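Local structure of dihydropteroate synthase (Stenotrophomonas maltophilia, 7L6P) at residues 16-21 / 146-151; 56-61 / 100-105; 129-134 / 155-160; 138-143 / 186-191; 173-178 / 217-222. The protein probably catalyses the condensation of para-aminobenzoate with 6-hydroxymethyl-7,8-dihydropterin diphosphate to give 7,8-dihydropteroate, a step on the way to folate. All coordinates share one frame; numbering follows the deposited sequence. Where two conformers were deposited one is given.

Starting from the N terminus, interaction 1 closes the longest loop, bringing the hairpin strand 15-18 back to the entry of barrel strand 149-152. Interaction 2 falls wholly within that span and joins helix 49-62 to the chain leaving helix 84-101. Interaction 3 crosses interaction 1: it begins after strand 126-129 and ends beyond strand 149-152, tying two successive loops together. Interaction 4 crosses both, setting helix 138-145 against the end of helix 170-188. Interaction 5 opens after interactions 1 to 3 have closed and crosses interaction 4, since it uses an earlier part of helix 170-188, packed on the 3-10 segment 217-222. Leu133 of interaction 3 touches residues of interactions 1 and 4.

Interaction 1: 16-21 / 146-151; sequences LDCAGR and GVPVVL
Pro148 turns one side of its ring, the CG and CD carbons, against the backbone of Asp17 and Cys18 and CB of Leu16. Pro148 CD sits 3.4 Å from Asp17 O, and Pro148 CG lies 4.2 Å from Leu16 CB. The sulfur of Cys18 comes up beside the same corner of the ring, its SG 4.2 Å from Pro148 CG. Leu16 meets the proline with CB because its bond from CA points that way; chi1 (-58°) then sets CG beside the backbone N, and the methyls lie against Met126 and Leu196 of the neighbouring barrel strands. In this TIM-barrel enzyme, strands 15-18 and 21-24 form an N-terminal hairpin, and Pro148 comes just ahead of parallel strand 149-152, so the hairpin lies across the end of the barrel where its strands begin. At the hairpin's bend, a type I' turn from Cys18 to Arg21, Ala19 offers its methyl to Val147, with CB 4.1 Å from CG1. The bend is braced from within: Asp17 folds its carboxylate back so that OD1 takes the N-H of Gly20 at 2.7 Å, an Asx motif. Beyond the turn, Arg21 leads away from Pro148, and its NH1 hydrogen-bonds to Val104 O.

Interaction 2: 56-61 / 100-105; sequences HGLKLV and ARTRVP
Leu58 spreads its two methyls over two successive residues, CD1 going to Arg101 and CD2 to Thr102. The first torsion (chi1 -61°) sets CG beside the backbone N, and the fork at CG then divides between the two partners. Leu58 CD1 meets Arg101 NH2 at 3.5 Å, the leucine and the long arginine chain crossing at about a right angle. Arg101 reaches this methyl by a bend at chi3 (69°), without which the guanidinium would continue straight on; its approach is a van der Waals one. Leu58 CD2 lies 3.6 Å from the methyl CG2 of Thr102. In the TIM barrel, this is where the helix that follows the first strand meets the end of the next one, helix 84-101, just before the chain turns inward to strand 106-109. Thr102 points its methyl at the helix because OG1 occupies the position between backbone N and carbonyl carbon (chi1 70°), from which the hydroxyl bonds to Leu98 O in the last turn of helix 84-101. One turn along from Leu58, Val61 extends CG2 tip to tip toward Val104 CG2, 4.1 Å away, and also touches Thr102 CG2 at 4.2 Å. Toward the barrel, Val61 rests on Leu68 of strand 67-71.

Interaction 3: 129-134 / 155-160; sequences DIYGLR and QGEPGH
The ring of Tyr131 is covered on both faces, by Pro158 from across the contact and by Arg134 from its own loop. Pro158 CD stands 3.6 Å from the ring centroid and only 6° off the ring normal, a CH-pi contact made almost squarely over the middle. Pro158 CG leans toward the CB end of the ring, 3.8 Å from Tyr131 CG. On the opposite face, Arg134 CB sits over the centre, and Tyr131 CE1 lies against one face of the guanidinium, off toward its rim. That arginine is held by its own loop: Arg134 NE gives a nearly straight bond to Tyr131 O (3.0 Å, 171°). The backbone N of Arg134 reaches the same oxygen of Tyr131 at 3.2 Å from the other side of the carbonyl plane, closing a type I' turn, so two donors grip Tyr131 O. Tyr131 OH and a water in the ring plane are 2.9 Å apart in a hydrogen bond, and that water donates a weak further bond to Gly156 O. Ile130 completes the apolar patch with CD1 4.2 Å from Pro158 CB; its side chain also lies about 3 Å from a bound imidazole. Both segments follow barrel strands, 126-129 and 149-152, so the contact lies among the loops at the C-terminal end of the barrel, where TIM-barrel enzymes keep their active sites. Phe111 touches Tyr131 and Pro158, and Arg134 reaches on to Met154 O and packs against Phe177 and Arg181 of helix 170-188.

Interaction 4: 138-143 / 186-191; sequences ALDAAA and EMAGFA
The CA atoms of Asp140 and Ala188 come to 6.2 Å and those of Ala143 and Phe190 to 5.7 Å, a close approach of helix 138-145 to the end of helix 170-188, where Gly189, at positive phi, closes the last turn in a Schellman motif. The small side chain of Ala188 points toward the partner helix, and its CB lies 3.7 Å from Leu139 CG. Leu139 swings that branch point alongside the methyl with CG anti to the backbone N (chi1 -162°), and one of its methyls goes on to Leu133. Asp140 OD1 comes near the same methyl, 4.1 Å from Ala188 CB. After the glycine the chain turns off the helix, and Phe190 reaches back to helix 138-145 with its ring. The leading carbons do the touching: Phe190 CE1 is 3.4 Å from Ala143 CA and 3.5 Å from Ala143 CB, while Phe190 CZ is 3.9 Å from Ala142 CB, which lies in the ring plane at its edge. Leu139 O also meets that edge, 3.9 Å from Phe190 CE1. Deeper in, Phe190 reaches Val149 of the barrel wall and Leu133, so the aromatic ring fills the angle between two outer helices and the strand beneath them. All of this is dispersion and shape: Ala142, Ala143 and Ala188 let the backbones draw in, and the ring packs directly on main chain, which suggests that close fit rather than polar pairing sets the spacing.

Interaction 5: 173-178 / 217-222; sequences EVHGFL and SERFLE
Phe220, whose backbone N bonds to Ser217 O at 3.0 Å in a tight 3-10 turn, drives its ring edge into helix 170-188. Phe220 CE2 lies 3.5 Å from His175 N, and that N is close to the ring plane, so the phenyl meets the helix backbone edge-on. Val174 and Leu178, one turn apart, receive the ring at about right angles: Val174 CG1 is 3.6 Å from Phe220 CE2, and Leu178 CD1 is 4.1 Å from Phe220 CD2. In the TIM barrel, this 3-10 segment links helix 207-215 to strand 227-229, and Phe220 also rests on Leu213 and on Ile197 of strand 195-198, so its ring is buried between helix and barrel wall. His175 extends toward the 3-10 segment, its CG anti to the backbone N (chi1 -176°), and lays one ring face against the guanidinium of Arg219. The two flat groups are 3.6 Å apart at their centres with planes 21° from parallel, and Arg219 CZ is 3.3 Å from His175 CD2. Arg219 gets there by bending at chi2. It was modelled in two conformers, so the stack holds for one of them and is doubtful as a permanent contact.

Interaction 1: 16-21 / 146-151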
# COMPACT_ATOMS: atom_id res chain seq x y z
N LEU A 16 -8.93 13.00 -20.32
CA LEU A 16 -8.40 12.66 -21.62
C LEU A 16 -9.55 12.25 -22.53
O LEU A 16 -10.40 11.44 -22.13
CB LEU A 16 -7.38 11.52 -21.52
CG LEU A 16 -6.20 11.80 -20.61
CD1 LEU A 16 -5.32 10.59 -20.58
CD2 LEU A 16 -5.43 12.99 -21.13
N ASP A 17 -9.57 12.80 -23.74
CA ASP A 17 -10.45 12.30 -24.79
C ASP A 17 -9.65 11.29 -25.61
O ASP A 17 -8.91 11.65 -26.52
CB ASP A 17 -10.96 13.44 -25.66
CG ASP A 17 -12.08 13.00 -26.60
OD1 ASP A 17 -12.09 11.82 -26.99
OD2 ASP A 17 -12.96 13.83 -26.92
N CYS A 18 -9.83 10.02 -25.27
CA CYS A 18 -9.08 8.92 -25.89
C CYS A 18 -9.86 8.41 -27.10
O CYS A 18 -10.49 7.35 -27.07
CB CYS A 18 -8.82 7.82 -24.87
SG CYS A 18 -7.73 8.34 -23.51
N ALA A 19 -9.78 9.18 -28.18
CA ALA A 19 -10.49 8.88 -29.43
C ALA A 19 -11.97 8.65 -29.17
O ALA A 19 -12.58 7.70 -29.67
CB ALA A 19 -9.87 7.67 -30.13
N GLY A 20 -12.55 9.54 -28.38
CA GLY A 20 -13.96 9.50 -28.06
C GLY A 20 -14.26 8.89 -26.71
O GLY A 20 -15.32 9.17 -26.14
N ARG A 21 -13.35 8.10 -26.16
CA ARG A 21 -13.56 7.45 -24.87
C ARG A 21 -13.02 8.37 -23.78
O ARG A 21 -11.81 8.49 -23.62
CB ARG A 21 -12.89 6.08 -24.84
CG ARG A 21 -13.22 5.23 -26.06
CD ARG A 21 -12.99 3.76 -25.83
NE ARG A 21 -13.36 2.96 -26.99
CZ ARG A 21 -13.47 1.64 -27.00
NH1 ARG A 21 -13.25 0.91 -25.91
NH2 ARG A 21 -13.80 1.02 -28.13
N GLY A 146 -4.02 12.26 -33.31
CA GLY A 146 -4.97 12.99 -32.49
C GLY A 146 -5.30 12.34 -31.17
O GLY A 146 -6.22 12.79 -30.48
N VAL A 147 -4.59 11.28 -30.77
CA VAL A 147 -4.89 10.66 -29.48
C VAL A 147 -3.88 11.11 -28.44
O VAL A 147 -2.75 11.48 -28.79
CB VAL A 147 -4.93 9.13 -29.62
CG1 VAL A 147 -5.92 8.74 -30.69
CG2 VAL A 147 -3.53 8.60 -29.96
N PRO A 148 -4.22 11.07 -27.16
CA PRO A 148 -3.23 11.42 -26.12
C PRO A 148 -1.99 10.53 -26.19
O PRO A 148 -2.05 9.38 -26.60
CB PRO A 148 -4.01 11.22 -24.81
CG PRO A 148 -5.44 11.47 -25.20
CD PRO A 148 -5.57 10.91 -26.60
N VAL A 149 -0.85 11.11 -25.82
CA VAL A 149 0.44 10.43 -25.93
C VAL A 149 1.20 10.62 -24.63
O VAL A 149 1.27 11.73 -24.10
CB VAL A 149 1.28 10.94 -27.13
CG1 VAL A 149 2.64 10.25 -27.13
CG2 VAL A 149 0.56 10.72 -28.46
N VAL A 150 1.75 9.53 -24.11
CA VAL A 150 2.55 9.57 -22.90
C VAL A 150 4.02 9.75 -23.28
O VAL A 150 4.60 8.90 -23.95
CB VAL A 150 2.37 8.28 -22.08
CG1 VAL A 150 3.16 8.36 -20.82
CG2 VAL A 150 0.90 8.08 -21.77
N LEU A 151 4.63 10.84 -22.82
CA LEU A 151 6.05 11.06 -23.04
C LEU A 151 6.80 10.48 -21.84
O LEU A 151 6.77 11.05 -20.74
CB LEU A 151 6.36 12.54 -23.22
CG LEU A 151 5.54 13.24 -24.32
CD1 LEU A 151 5.92 14.72 -24.43
CD2 LEU A 151 5.68 12.52 -25.66

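Interaction 2: 56-61 / 100-105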
# COMPACT_ATOMS: atom_id res chain seq x y z
N HIS A 56 -7.40 -11.90 -21.33
CA HIS A 56 -6.68 -11.26 -20.23
C HIS A 56 -7.09 -9.80 -20.09
O HIS A 56 -7.28 -9.30 -18.97
CB HIS A 56 -5.17 -11.40 -20.44
CG HIS A 56 -4.34 -10.74 -19.40
ND1 HIS A 56 -4.41 -11.07 -18.06
CD2 HIS A 56 -3.39 -9.78 -19.49
CE1 HIS A 56 -3.56 -10.33 -17.37
NE2 HIS A 56 -2.92 -9.54 -18.22
N GLY A 57 -7.23 -9.09 -21.21
CA GLY A 57 -7.68 -7.71 -21.15
C GLY A 57 -9.06 -7.57 -20.54
O GLY A 57 -9.31 -6.69 -19.72
N LEU A 58 -9.99 -8.44 -20.96
CA LEU A 58 -11.33 -8.46 -20.39
C LEU A 58 -11.29 -8.71 -18.88
O LEU A 58 -12.07 -8.12 -18.13
CB LEU A 58 -12.16 -9.53 -21.08
CG LEU A 58 -12.32 -9.29 -22.59
CD1 LEU A 58 -13.01 -10.46 -23.26
CD2 LEU A 58 -13.09 -8.03 -22.84
N LYS A 59 -10.40 -9.60 -18.43
CA LYS A 59 -10.30 -9.91 -17.00
C LYS A 59 -9.79 -8.72 -16.21
O LYS A 59 -10.27 -8.45 -15.10
CB LYS A 59 -9.38 -11.11 -16.79
CG LYS A 59 -8.91 -11.31 -15.34
CD LYS A 59 -7.56 -12.04 -15.33
CE LYS A 59 -6.81 -11.94 -13.98
NZ LYS A 59 -5.54 -11.15 -14.11
N LEU A 60 -8.83 -7.98 -16.77
CA LEU A 60 -8.33 -6.80 -16.07
C LEU A 60 -9.42 -5.75 -15.94
O LEU A 60 -9.50 -5.05 -14.93
CB LEU A 60 -7.11 -6.23 -16.81
CG LEU A 60 -5.86 -7.12 -16.74
CD1 LEU A 60 -4.63 -6.39 -17.27
CD2 LEU A 60 -5.63 -7.61 -15.30
N VAL A 61 -10.28 -5.65 -16.96
CA VAL A 61 -11.38 -4.70 -16.89
C VAL A 61 -12.35 -5.08 -15.78
O VAL A 61 -12.66 -4.26 -14.91
CB VAL A 61 -12.08 -4.60 -18.26
CG1 VAL A 61 -13.39 -3.79 -18.15
CG2 VAL A 61 -11.14 -3.96 -19.28
N ALA A 100 -13.78 -3.58 -29.47
CA ALA A 100 -15.16 -3.94 -29.75
C ALA A 100 -15.87 -4.57 -28.56
O ALA A 100 -17.10 -4.69 -28.59
CB ALA A 100 -15.22 -4.88 -30.95
N ARG A 101 -15.15 -4.99 -27.52
CA ARG A 101 -15.75 -5.72 -26.42
C ARG A 101 -15.62 -5.02 -25.07
O ARG A 101 -16.09 -5.57 -24.07
CB ARG A 101 -15.16 -7.14 -26.34
CG ARG A 101 -15.57 -7.97 -27.55
CD ARG A 101 -14.72 -9.20 -27.76
NE ARG A 101 -14.92 -10.19 -26.71
CZ ARG A 101 -14.40 -11.41 -26.75
NH1 ARG A 101 -13.65 -11.81 -27.76
NH2 ARG A 101 -14.65 -12.25 -25.74
N THR A 102 -15.01 -3.84 -25.02
CA THR A 102 -14.97 -3.02 -23.82
C THR A 102 -15.25 -1.57 -24.20
O THR A 102 -15.13 -1.18 -25.37
CB THR A 102 -13.61 -3.07 -23.09
OG1 THR A 102 -12.62 -2.38 -23.88
CG2 THR A 102 -13.14 -4.48 -22.90
N ARG A 103 -15.62 -0.78 -23.20
CA ARG A 103 -15.84 0.65 -23.38
C ARG A 103 -14.65 1.48 -22.92
O ARG A 103 -14.68 2.71 -23.03
CB ARG A 103 -17.11 1.08 -22.62
N VAL A 104 -13.59 0.84 -22.42
CA VAL A 104 -12.43 1.53 -21.87
C VAL A 104 -11.46 1.93 -22.98
O VAL A 104 -11.47 1.35 -24.07
CB VAL A 104 -11.72 0.66 -20.81
CG1 VAL A 104 -12.71 0.15 -19.77
CG2 VAL A 104 -10.99 -0.49 -21.47
N PRO A 105 -10.65 2.96 -22.75
CA PRO A 105 -9.61 3.32 -23.72
C PRO A 105 -8.59 2.19 -23.91
O PRO A 105 -8.17 1.53 -22.96
CB PRO A 105 -8.97 4.56 -23.11
CG PRO A 105 -10.03 5.09 -22.15
CD PRO A 105 -10.70 3.90 -21.62

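Interaction 3: 129-134 / 155-160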
# COMPACT_ATOMS: atom_id res chain seq x y z
N ASP A 129 4.57 5.72 -25.09
CA ASP A 129 5.86 5.64 -25.79
C ASP A 129 7.03 5.68 -24.81
O ASP A 129 7.30 6.73 -24.21
CB ASP A 129 5.99 6.76 -26.82
CG ASP A 129 7.31 6.71 -27.59
OD1 ASP A 129 8.10 5.73 -27.46
OD2 ASP A 129 7.57 7.66 -28.34
N ILE A 130 7.76 4.57 -24.69
CA ILE A 130 8.94 4.53 -23.83
C ILE A 130 10.03 5.49 -24.32
O ILE A 130 10.88 5.91 -23.53
CB ILE A 130 9.52 3.11 -23.72
CG1 ILE A 130 9.99 2.59 -25.08
CG2 ILE A 130 8.53 2.13 -23.11
CD1 ILE A 130 10.92 1.37 -24.96
N TYR A 131 10.05 5.81 -25.62
CA TYR A 131 11.13 6.60 -26.23
C TYR A 131 10.82 8.09 -26.30
O TYR A 131 11.65 8.85 -26.82
CB TYR A 131 11.45 6.09 -27.64
CG TYR A 131 12.88 6.31 -28.08
CD1 TYR A 131 13.88 6.56 -27.14
CD2 TYR A 131 13.24 6.30 -29.43
CE1 TYR A 131 15.21 6.77 -27.54
CE2 TYR A 131 14.56 6.52 -29.84
CZ TYR A 131 15.55 6.75 -28.88
OH TYR A 131 16.86 6.96 -29.26
N GLY A 132 9.64 8.51 -25.86
CA GLY A 132 9.31 9.93 -25.87
C GLY A 132 9.20 10.54 -27.24
O GLY A 132 9.65 11.67 -27.45
N LEU A 133 8.60 9.81 -28.19
CA LEU A 133 8.47 10.25 -29.58
C LEU A 133 9.83 10.57 -30.22
O LEU A 133 9.89 11.37 -31.14
CB LEU A 133 7.52 11.46 -29.70
CG LEU A 133 6.09 11.28 -29.19
CD1 LEU A 133 5.25 12.55 -29.34
CD2 LEU A 133 5.39 10.12 -29.88
N ARG A 134 10.93 10.01 -29.71
CA ARG A 134 12.23 10.27 -30.30
C ARG A 134 12.56 9.35 -31.46
O ARG A 134 13.56 9.58 -32.13
CB ARG A 134 13.34 10.16 -29.26
CG ARG A 134 13.54 11.41 -28.42
CD ARG A 134 14.66 11.19 -27.44
NE ARG A 134 14.37 10.13 -26.47
CZ ARG A 134 15.24 9.67 -25.59
NH1 ARG A 134 16.48 10.13 -25.55
NH2 ARG A 134 14.87 8.73 -24.72
N GLN A 155 16.83 6.80 -20.15
CA GLN A 155 18.22 6.88 -20.57
C GLN A 155 18.51 5.61 -21.36
O GLN A 155 18.13 4.52 -20.93
CB GLN A 155 19.13 7.00 -19.36
CG GLN A 155 20.34 7.88 -19.57
CD GLN A 155 21.13 8.11 -18.29
OE1 GLN A 155 21.26 9.25 -17.83
NE2 GLN A 155 21.68 7.04 -17.72
N GLY A 156 19.07 5.76 -22.55
CA GLY A 156 19.31 4.63 -23.43
C GLY A 156 18.38 4.63 -24.63
O GLY A 156 17.66 5.59 -24.91
N GLU A 157 18.37 3.50 -25.33
CA GLU A 157 17.56 3.33 -26.52
C GLU A 157 16.70 2.09 -26.37
O GLU A 157 17.03 1.19 -25.59
CB GLU A 157 18.40 3.19 -27.80
CG GLU A 157 19.72 3.90 -27.80
CD GLU A 157 20.55 3.50 -29.01
OE1 GLU A 157 20.03 3.57 -30.14
OE2 GLU A 157 21.71 3.09 -28.81
N PRO A 158 15.58 2.02 -27.09
CA PRO A 158 14.76 0.79 -27.08
C PRO A 158 15.59 -0.43 -27.45
O PRO A 158 16.20 -0.46 -28.53
CB PRO A 158 13.68 1.08 -28.13
CG PRO A 158 13.58 2.60 -28.15
CD PRO A 158 14.97 3.10 -27.90
N GLY A 159 15.66 -1.43 -26.57
CA GLY A 159 16.42 -2.62 -26.85
C GLY A 159 17.81 -2.63 -26.26
O GLY A 159 18.48 -3.67 -26.31
N HIS A 160 18.31 -1.48 -25.83
CA HIS A 160 19.64 -1.36 -25.25
C HIS A 160 19.53 -0.46 -24.03
O HIS A 160 19.77 0.75 -24.11
CB HIS A 160 20.65 -0.85 -26.27
CG HIS A 160 20.58 -1.57 -27.57
ND1 HIS A 160 19.67 -1.26 -28.55
CD2 HIS A 160 21.31 -2.61 -28.04
CE1 HIS A 160 19.83 -2.08 -29.57
NE2 HIS A 160 20.82 -2.90 -29.30
O HOH W 1 19.03 7.49 -27.39

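Interaction 4: 138-143 / 186-191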
# COMPACT_ATOMS: atom_id res chain seq x y z
N ALA A 138 8.32 9.46 -35.31
CA ALA A 138 7.32 9.24 -34.27
C ALA A 138 6.57 10.52 -33.93
O ALA A 138 5.34 10.51 -33.73
CB ALA A 138 7.99 8.68 -33.03
N LEU A 139 7.30 11.63 -33.82
CA LEU A 139 6.71 12.89 -33.42
C LEU A 139 5.57 13.29 -34.35
O LEU A 139 4.45 13.57 -33.89
CB LEU A 139 7.80 13.95 -33.39
CG LEU A 139 7.59 15.24 -32.63
CD1 LEU A 139 7.26 14.93 -31.20
CD2 LEU A 139 8.87 16.08 -32.75
N ASP A 140 5.82 13.31 -35.65
CA ASP A 140 4.79 13.72 -36.60
C ASP A 140 3.68 12.69 -36.70
O ASP A 140 2.51 13.05 -36.88
CB ASP A 140 5.39 13.96 -37.99
CG ASP A 140 6.22 15.22 -38.05
OD1 ASP A 140 5.96 16.13 -37.24
OD2 ASP A 140 7.11 15.31 -38.95
N ALA A 141 4.03 11.40 -36.60
CA ALA A 141 3.01 10.37 -36.78
C ALA A 141 1.98 10.44 -35.67
O ALA A 141 0.77 10.42 -35.93
CB ALA A 141 3.67 8.99 -36.84
N ALA A 142 2.44 10.56 -34.42
CA ALA A 142 1.55 10.63 -33.27
C ALA A 142 0.75 11.93 -33.23
O ALA A 142 -0.40 11.95 -32.76
CB ALA A 142 2.37 10.45 -31.99
N ALA A 143 1.36 13.04 -33.66
CA ALA A 143 0.62 14.29 -33.77
C ALA A 143 -0.60 14.12 -34.65
O ALA A 143 -1.70 14.56 -34.30
CB ALA A 143 1.52 15.40 -34.32
N GLU A 186 4.89 20.29 -28.76
CA GLU A 186 4.21 21.55 -29.02
C GLU A 186 4.51 22.03 -30.44
O GLU A 186 3.59 22.39 -31.19
CB GLU A 186 4.65 22.61 -28.00
CG GLU A 186 4.03 24.01 -28.25
CD GLU A 186 4.48 25.12 -27.26
OE1 GLU A 186 5.14 24.84 -26.22
OE2 GLU A 186 4.13 26.31 -27.52
N MET A 187 5.78 22.00 -30.86
CA MET A 187 6.13 22.43 -32.21
C MET A 187 5.56 21.52 -33.28
O MET A 187 5.28 21.98 -34.40
CB MET A 187 7.65 22.56 -32.38
CG MET A 187 8.24 23.78 -31.73
SD MET A 187 7.33 25.28 -32.21
CE MET A 187 6.63 25.62 -30.60
N ALA A 188 5.39 20.23 -32.99
CA ALA A 188 4.82 19.31 -33.97
C ALA A 188 3.30 19.45 -34.10
O ALA A 188 2.71 18.80 -34.97
CB ALA A 188 5.19 17.87 -33.60
N GLY A 189 2.65 20.26 -33.28
CA GLY A 189 1.24 20.53 -33.44
C GLY A 189 0.32 19.95 -32.38
O GLY A 189 -0.90 20.03 -32.53
N PHE A 190 0.87 19.37 -31.32
CA PHE A 190 0.03 18.78 -30.28
C PHE A 190 -0.72 19.86 -29.52
O PHE A 190 -0.14 20.89 -29.15
CB PHE A 190 0.89 17.99 -29.28
CG PHE A 190 1.15 16.57 -29.67
CD1 PHE A 190 2.17 16.27 -30.57
CD2 PHE A 190 0.42 15.53 -29.10
CE1 PHE A 190 2.42 14.95 -30.92
CE2 PHE A 190 0.68 14.21 -29.45
CZ PHE A 190 1.67 13.92 -30.35
N ALA A 191 -1.96 19.58 -29.17
CA ALA A 191 -2.63 20.36 -28.15
C ALA A 191 -2.26 19.76 -26.80
O ALA A 191 -1.89 18.59 -26.71
CB ALA A 191 -4.14 20.35 -28.35

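Interaction 5: 173-178 / 217-222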
# COMPACT_ATOMS: atom_id res chain seq x y z
N GLU A 173 17.47 16.46 -14.39
CA GLU A 173 17.73 15.95 -15.73
C GLU A 173 16.48 15.33 -16.35
O GLU A 173 16.28 15.44 -17.57
CB GLU A 173 18.87 14.95 -15.69
CG GLU A 173 20.19 15.63 -15.47
CD GLU A 173 21.37 14.65 -15.34
OE1 GLU A 173 21.56 13.80 -16.25
OE2 GLU A 173 22.11 14.77 -14.34
N VAL A 174 15.67 14.64 -15.54
CA VAL A 174 14.39 14.13 -16.03
C VAL A 174 13.46 15.28 -16.35
O VAL A 174 12.76 15.28 -17.37
CB VAL A 174 13.76 13.15 -15.01
CG1 VAL A 174 12.34 12.81 -15.41
CG2 VAL A 174 14.57 11.86 -14.91
N HIS A 175 13.44 16.29 -15.48
CA HIS A 175 12.67 17.49 -15.75
C HIS A 175 13.09 18.12 -17.08
O HIS A 175 12.26 18.33 -17.97
CB HIS A 175 12.84 18.49 -14.60
CG HIS A 175 12.02 19.73 -14.75
ND1 HIS A 175 12.53 20.91 -15.27
CD2 HIS A 175 10.73 19.99 -14.43
CE1 HIS A 175 11.59 21.83 -15.28
NE2 HIS A 175 10.49 21.30 -14.78
N GLY A 176 14.40 18.39 -17.23
CA GLY A 176 14.87 19.08 -18.43
C GLY A 176 14.51 18.31 -19.68
O GLY A 176 14.07 18.89 -20.68
N PHE A 177 14.64 16.99 -19.62
CA PHE A 177 14.29 16.15 -20.76
C PHE A 177 12.83 16.31 -21.12
O PHE A 177 12.48 16.59 -22.27
CB PHE A 177 14.60 14.68 -20.45
CG PHE A 177 14.08 13.71 -21.49
CD1 PHE A 177 12.79 13.18 -21.41
CD2 PHE A 177 14.91 13.26 -22.52
CE1 PHE A 177 12.32 12.25 -22.35
CE2 PHE A 177 14.44 12.34 -23.46
CZ PHE A 177 13.13 11.85 -23.38
N LEU A 178 11.94 16.14 -20.12
CA LEU A 178 10.51 16.21 -20.39
C LEU A 178 10.11 17.58 -20.92
O LEU A 178 9.30 17.67 -21.85
CB LEU A 178 9.72 15.87 -19.13
CG LEU A 178 9.84 14.43 -18.61
CD1 LEU A 178 8.96 14.26 -17.37
CD2 LEU A 178 9.42 13.45 -19.69
N SER A 217 8.46 13.28 -6.97
CA SER A 217 7.69 13.32 -8.22
C SER A 217 6.67 14.45 -8.27
O SER A 217 6.27 14.86 -9.36
CB SER A 217 6.97 11.99 -8.44
OG SER A 217 6.11 11.69 -7.38
N GLU A 218 6.24 14.97 -7.12
CA GLU A 218 5.31 16.09 -7.15
C GLU A 218 5.90 17.29 -7.87
O GLU A 218 5.14 18.11 -8.39
CB GLU A 218 4.92 16.48 -5.73
CG GLU A 218 3.57 17.07 -5.60
CD GLU A 218 3.13 17.06 -4.17
OE1 GLU A 218 3.75 16.30 -3.38
OE2 GLU A 218 2.18 17.82 -3.84
N ARG A 219 7.23 17.37 -7.94
CA ARG A 219 7.90 18.45 -8.67
C ARG A 219 7.39 18.58 -10.10
O ARG A 219 7.37 19.67 -10.66
CB ARG A 219 9.42 18.18 -8.65
CG ARG A 219 10.31 19.32 -9.05
CD ARG A 219 10.93 19.10 -10.42
NE ARG A 219 11.58 20.31 -10.91
CZ ARG A 219 10.93 21.36 -11.41
NH1 ARG A 219 9.61 21.37 -11.51
NH2 ARG A 219 11.63 22.41 -11.82
N PHE A 220 7.01 17.46 -10.72
CA PHE A 220 6.67 17.44 -12.14
C PHE A 220 5.23 17.88 -12.43
O PHE A 220 4.87 18.00 -13.61
CB PHE A 220 6.96 16.05 -12.71
CG PHE A 220 8.41 15.65 -12.59
CD1 PHE A 220 8.90 15.09 -11.42
CD2 PHE A 220 9.30 15.83 -13.65
CE1 PHE A 220 10.26 14.71 -11.30
CE2 PHE A 220 10.65 15.44 -13.54
CZ PHE A 220 11.13 14.88 -12.35
N LEU A 221 4.41 18.10 -11.41
CA LEU A 221 3.08 18.64 -11.66
C LEU A 221 3.15 20.05 -12.23
O LEU A 221 2.18 20.51 -12.84
CB LEU A 221 2.27 18.67 -10.36
CG LEU A 221 1.81 17.30 -9.85
CD1 LEU A 221 1.10 17.49 -8.55
CD2 LEU A 221 0.95 16.59 -10.89
N GLU A 222 4.28 20.73 -12.05
CA GLU A 222 4.44 22.08 -12.60
C GLU A 222 4.46 22.05 -14.12
O GLU A 222 4.24 23.08 -14.75
CB GLU A 222 5.68 22.75 -12.04